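Local coordinates for osmotically inducible lipoprotein OsmE (Pseudomonas aeruginosa PAO1, PDB 4DM5) that is of unknown function but is a BamE-family lipoprotein, probably of the outer membrane and probably induced by osmotic stress, at residues Ile13-Glu18 with Gln63-Tyr68; Tyr68-Phe71 with Val77-Ser80. All coordinates share one frame; numbering follows the deposited sequence.

Interaction 1: residues Ile13-Glu18 with Gln63-Tyr68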
loop_
_atom_site.group_PDB
_atom_site.type_symbol
_atom_site.label_atom_id
_atom_site.label_comp_id
_atom_site.label_asym_id
_atom_site.label_seq_id
_atom_site.Cartn_x
_atom_site.Cartn_y
_atom_site.Cartn_z
ATOM N N ILE A 13 -3.607 -16.216 -0.625
ATOM C CA ILE A 13 -2.588 -17.193 -0.421
ATOM C C ILE A 13 -1.446 -16.933 -1.391
ATOM O O ILE A 13 -0.294 -17.095 -0.971
ATOM C CB ILE A 13 -3.128 -18.697 -0.599
ATOM C CG1 ILE A 13 -4.009 -19.102 0.561
ATOM C CG2 ILE A 13 -1.968 -19.767 -0.547
ATOM C CD1 ILE A 13 -3.320 -18.968 1.951
ATOM N N THR A 14 -1.751 -16.539 -2.627
ATOM C CA THR A 14 -0.661 -16.329 -3.616
ATOM C C THR A 14 0.351 -15.285 -3.098
ATOM O O THR A 14 1.566 -15.428 -3.334
ATOM C CB THR A 14 -1.276 -15.852 -4.901
ATOM O OG1 THR A 14 -2.233 -16.888 -5.310
ATOM C CG2 THR A 14 -0.217 -15.685 -6.044
ATOM N N PHE A 15 -0.176 -14.286 -2.388
ATOM C CA PHE A 15 0.653 -13.153 -2.040
ATOM C C PHE A 15 1.100 -13.139 -0.601
ATOM O O PHE A 15 1.683 -12.113 -0.155
ATOM C CB PHE A 15 -0.139 -11.878 -2.417
ATOM C CG PHE A 15 -0.390 -11.798 -3.879
ATOM C CD1 PHE A 15 0.627 -11.456 -4.749
ATOM C CD2 PHE A 15 -1.646 -12.132 -4.437
ATOM C CE1 PHE A 15 0.487 -11.457 -6.099
ATOM C CE2 PHE A 15 -1.818 -12.100 -5.846
ATOM C CZ PHE A 15 -0.742 -11.718 -6.646
ATOM N N ARG A 16 0.717 -14.122 0.178
ATOM C CA ARG A 16 0.900 -13.999 1.642
ATOM C C ARG A 16 2.351 -13.832 2.115
ATOM O O ARG A 16 2.574 -13.289 3.209
ATOM C CB ARG A 16 0.185 -15.095 2.426
ATOM C CG ARG A 16 0.840 -16.459 2.199
ATOM C CD ARG A 16 0.346 -17.579 3.143
ATOM N NE ARG A 16 0.643 -17.251 4.576
ATOM C CZ ARG A 16 1.582 -17.802 5.347
ATOM N NH1 ARG A 16 2.338 -18.794 4.872
ATOM N NH2 ARG A 16 1.736 -17.400 6.624
ATOM N N ASN A 17 3.316 -14.257 1.305
ATOM C CA ASN A 17 4.707 -14.150 1.678
ATOM C C ASN A 17 5.387 -12.923 1.074
ATOM O O ASN A 17 6.587 -12.745 1.266
ATOM C CB ASN A 17 5.437 -15.468 1.310
ATOM C CG ASN A 17 5.056 -16.587 2.213
ATOM O OD1 ASN A 17 5.053 -16.437 3.439
ATOM N ND2 ASN A 17 4.674 -17.680 1.615
ATOM N N GLU A 18 4.617 -12.132 0.323
ATOM C CA GLU A 18 5.217 -10.845 -0.211
ATOM C C GLU A 18 5.545 -9.958 0.989
ATOM O O GLU A 18 4.726 -9.771 1.837
ATOM C CB GLU A 18 4.232 -10.120 -1.048
ATOM C CG GLU A 18 4.061 -10.700 -2.392
ATOM C CD GLU A 18 5.372 -10.546 -3.197
ATOM O OE1 GLU A 18 6.009 -9.441 -3.281
ATOM O OE2 GLU A 18 5.798 -11.542 -3.747
ATOM N N GLN A 63 1.536 -13.510 -11.763
ATOM C CA GLN A 63 0.296 -12.793 -11.500
ATOM C C GLN A 63 0.710 -11.445 -10.992
ATOM O O GLN A 63 1.601 -11.359 -10.153
ATOM C CB GLN A 63 -0.473 -13.527 -10.449
ATOM C CG GLN A 63 -0.696 -14.948 -10.867
ATOM C CD GLN A 63 -1.961 -15.400 -10.319
ATOM O OE1 GLN A 63 -1.995 -16.367 -9.595
ATOM N NE2 GLN A 63 -3.042 -14.704 -10.685
ATOM N N GLN A 64 0.085 -10.397 -11.512
ATOM C CA GLN A 64 0.287 -9.033 -11.043
ATOM C C GLN A 64 -0.955 -8.560 -10.245
ATOM O O GLN A 64 -2.101 -8.935 -10.495
ATOM C CB GLN A 64 0.706 -8.105 -12.164
ATOM C CG GLN A 64 2.152 -8.368 -12.541
ATOM C CD GLN A 64 2.554 -7.668 -13.801
ATOM O OE1 GLN A 64 1.728 -6.997 -14.454
ATOM N NE2 GLN A 64 3.854 -7.786 -14.160
ATOM N N GLN A 65 -0.665 -7.806 -9.165
ATOM C CA GLN A 65 -1.723 -7.382 -8.322
ATOM C C GLN A 65 -1.342 -6.018 -7.708
ATOM O O GLN A 65 -0.341 -5.884 -7.000
ATOM C CB GLN A 65 -1.789 -8.356 -7.192
ATOM C CG GLN A 65 -2.801 -8.062 -6.122
ATOM C CD GLN A 65 -4.154 -7.775 -6.630
ATOM O OE1 GLN A 65 -4.705 -8.689 -7.408
ATOM N NE2 GLN A 65 -4.695 -6.586 -6.403
ATOM N N PRO A 66 -2.165 -5.007 -7.922
ATOM C CA PRO A 66 -1.937 -3.713 -7.270
ATOM C C PRO A 66 -2.001 -3.869 -5.746
ATOM O O PRO A 66 -2.764 -4.652 -5.173
ATOM C CB PRO A 66 -3.087 -2.860 -7.761
ATOM C CG PRO A 66 -3.307 -3.420 -9.166
ATOM C CD PRO A 66 -3.279 -4.896 -8.885
ATOM N N PHE A 67 -1.214 -3.019 -5.061
ATOM C CA PHE A 67 -1.204 -2.991 -3.630
ATOM C C PHE A 67 -0.868 -1.564 -3.220
ATOM O O PHE A 67 -0.109 -0.877 -3.922
ATOM C CB PHE A 67 -0.130 -3.946 -3.086
ATOM C CG PHE A 67 -0.301 -4.241 -1.630
ATOM C CD1 PHE A 67 -1.214 -5.182 -1.148
ATOM C CD2 PHE A 67 0.588 -3.657 -0.719
ATOM C CE1 PHE A 67 -1.285 -5.442 0.197
ATOM C CE2 PHE A 67 0.469 -3.921 0.646
ATOM C CZ PHE A 67 -0.490 -4.847 1.133
ATOM N N TYR A 68 -1.304 -1.167 -2.061
ATOM C CA TYR A 68 -0.951 0.192 -1.511
ATOM C C TYR A 68 -0.556 0.043 -0.056
ATOM O O TYR A 68 -1.000 -0.867 0.666
ATOM C CB TYR A 68 -2.079 1.205 -1.674
ATOM C CG TYR A 68 -3.104 1.162 -0.615
ATOM C CD1 TYR A 68 -2.995 1.815 0.612
ATOM C CD2 TYR A 68 -4.281 0.348 -0.799
ATOM C CE1 TYR A 68 -3.874 1.717 1.650
ATOM C CE2 TYR A 68 -5.253 0.293 0.223
ATOM C CZ TYR A 68 -5.028 0.921 1.471
ATOM O OH TYR A 68 -5.967 0.870 2.472
HETATM O O HOH W 1 -3.551 -16.055 -7.553
#

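Interaction 2: residues Tyr68-Phe71 with Val77-Ser80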
loop_
_atom_site.group_PDB
_atom_site.type_symbol
_atom_site.label_atom_id
_atom_site.label_comp_id
_atom_site.label_asym_id
_atom_site.label_seq_id
_atom_site.Cartn_x
_atom_site.Cartn_y
_atom_site.Cartn_z
ATOM N N TYR A 68 -1.304 -1.167 -2.061
ATOM C CA TYR A 68 -0.951 0.192 -1.511
ATOM C C TYR A 68 -0.556 0.043 -0.056
ATOM O O TYR A 68 -1.000 -0.867 0.666
ATOM C CB TYR A 68 -2.079 1.205 -1.674
ATOM C CG TYR A 68 -3.104 1.162 -0.615
ATOM C CD1 TYR A 68 -2.995 1.815 0.612
ATOM C CD2 TYR A 68 -4.281 0.348 -0.799
ATOM C CE1 TYR A 68 -3.874 1.717 1.650
ATOM C CE2 TYR A 68 -5.253 0.293 0.223
ATOM C CZ TYR A 68 -5.028 0.921 1.471
ATOM O OH TYR A 68 -5.967 0.870 2.472
ATOM N N VAL A 69 0.227 1.026 0.390
ATOM C CA VAL A 69 0.347 1.291 1.821
ATOM C C VAL A 69 0.105 2.789 2.084
ATOM O O VAL A 69 0.649 3.613 1.310
ATOM C CB VAL A 69 1.817 0.966 2.285
ATOM C CG1 VAL A 69 1.979 1.263 3.785
ATOM C CG2 VAL A 69 2.136 -0.512 2.033
ATOM N N SER A 70 -0.802 3.060 3.009
ATOM C CA SER A 70 -1.080 4.481 3.312
ATOM C C SER A 70 -0.540 4.833 4.665
ATOM O O SER A 70 -0.389 3.989 5.575
ATOM C CB SER A 70 -2.584 4.745 3.234
ATOM O OG SER A 70 -3.326 4.029 4.239
ATOM N N PHE A 71 -0.268 6.163 4.778
ATOM C CA PHE A 71 0.287 6.693 5.965
ATOM C C PHE A 71 -0.576 7.844 6.461
ATOM O O PHE A 71 -1.149 8.587 5.623
ATOM C CB PHE A 71 1.687 7.304 5.724
ATOM C CG PHE A 71 2.661 6.300 5.200
ATOM C CD1 PHE A 71 3.471 5.532 6.062
ATOM C CD2 PHE A 71 2.717 6.035 3.788
ATOM C CE1 PHE A 71 4.316 4.581 5.546
ATOM C CE2 PHE A 71 3.555 5.038 3.295
ATOM C CZ PHE A 71 4.379 4.340 4.147
ATOM N N VAL A 77 2.146 4.208 9.152
ATOM C CA VAL A 77 1.186 3.394 8.366
ATOM C C VAL A 77 -0.152 3.341 9.081
ATOM O O VAL A 77 -0.250 3.065 10.271
ATOM C CB VAL A 77 1.739 1.943 8.271
ATOM C CG1 VAL A 77 0.638 1.022 7.654
ATOM C CG2 VAL A 77 2.962 1.907 7.406
ATOM N N ASP A 78 -1.209 3.551 8.325
ATOM C CA ASP A 78 -2.604 3.425 8.823
ATOM C C ASP A 78 -3.408 2.490 7.921
ATOM O O ASP A 78 -4.576 2.233 8.261
ATOM C CB ASP A 78 -3.316 4.747 9.079
ATOM C CG ASP A 78 -3.528 5.516 7.842
ATOM O OD1 ASP A 78 -3.087 5.112 6.733
ATOM O OD2 ASP A 78 -4.212 6.631 7.947
ATOM N N GLY A 79 -2.824 1.982 6.871
ATOM C CA GLY A 79 -3.601 1.093 5.969
ATOM C C GLY A 79 -2.782 0.430 4.927
ATOM O O GLY A 79 -1.646 0.876 4.597
ATOM N N SER A 80 -3.323 -0.629 4.351
ATOM C CA SER A 80 -2.720 -1.261 3.203
ATOM C C SER A 80 -3.793 -2.141 2.576
ATOM O O SER A 80 -4.830 -2.384 3.195
ATOM C CB SER A 80 -1.440 -2.124 3.535
ATOM O OG SER A 80 -1.849 -3.278 4.270
#

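Interaction 1: residues Ile13-Glu18 with Gln63-Tyr68
Gln65 lies over one face of the Phe15 ring, at its outer end: CB of Gln65 sits above CZ of Phe15, 3.6 Å away, the closest approach between the two segments. With CG of Phe15 anti to its own carbonyl carbon (chi1 -63°), the ring extends toward the strand. Both faces of the ring can be assigned. Over the centre of one sits CG2 of the preceding Thr14, 3.9 Å above the plane of the Phe15 ring; over the other, offset toward the rim, sits CG of Gln65, 4.1 Å from that plane. The backbone O of Gln63 comes up to the edge, 4.2 Å from Phe15 CE1 and close to the ring plane. The Gln65 amide stands 78° from the ring plane, so the two flat groups do not stack. A bend at chi2 turns that amide forward along its own strand, toward the next residue, where NE2 of Gln65 donates to Pro66 O at 3.0 Å with an N-H...O angle of 158°, on a carbonyl lone pair and nearly in the amide plane; this bond fixes the rotation of the amide. In this BamE-like fold the short N-terminal helix 12-15 lies against the beginning of strand 63-71, with Val10 and Lys60 also touching the Phe15 side chain. No direct hydrogen bond joins the segments, which bury 177 Å² between them; the direct contacts are van der Waals. The polar link is water-mediated. Thr14 and Gln63 cross at about a right angle, and a single water lies 2.7 Å from Thr14 OG1 and donates to Gln63 OE1 at 2.6 Å. Beyond Phe15, a type I turn closed by Glu18 N to Phe15 O leads to helix 19-22, with Glu18 at its N-cap.

Interaction 2: residues Tyr68-Phe71 with Val77-Ser80
Ser70 concentrates the polar contacts between these antiparallel strands. Its N donates to Gly79 O at 2.8 Å, and its O accepts from Asp78 N at 2.9 Å (165°) and, weakly, from Gly79 N at 3.4 Å. Two residues, Asp78 and Gly79, thus face one, which defines a classic beta bulge; the register accordingly shifts by one between Ser70 and Phe71. The Ser70 hydroxyl, set between its backbone N and carbonyl carbon (chi1 65°), donates to Asp78 OD1 at 2.7 Å, nearly along the carboxylate C-O axis. Asp78 OD2 is satisfied by a salt bridge to Arg46 NH1, which also bonds Phe71 O and would probably stabilise the charged carboxylate. Apolar contacts lie beside this network. Val77 CG2 reaches Phe71 CE1 at 3.5 Å, while Ser80 CA sits over the Tyr68 ring in a CH-pi contact, 3.9 Å from its centroid and 25° off the ring normal. This is the last hairpin of the antiparallel sheet: strand 52-60 flanks 63-71 on its other side, helix 30-37 packs on Phe71 and Val77, and helix 85-94 packs against Tyr68.

In the fold
Strand 63-71 carries both contacts, whose centres are about 15 Å apart. Interaction 1 uses its first part and interaction 2 its last, with Tyr68 common to both segment ranges; they also touch directly, Phe67 CZ lying 3.8 Å from Ser80 CB. Along the chain, 13-18 comes first, then 63-68, 68-71 and 77-80. The sequence-distant N-terminal helix 12-15 is thereby brought to one end of the strand, whereas the sequence-local hairpin partner 77-81 pairs at the other and forms the outer strand of the sheet within this chain. Tyr68 also touches Cys53 and Cys85, whose disulfide ties strand 52-60 to helix 85-94, placing the shared residue where sheet and C-terminal helix are joined covalently.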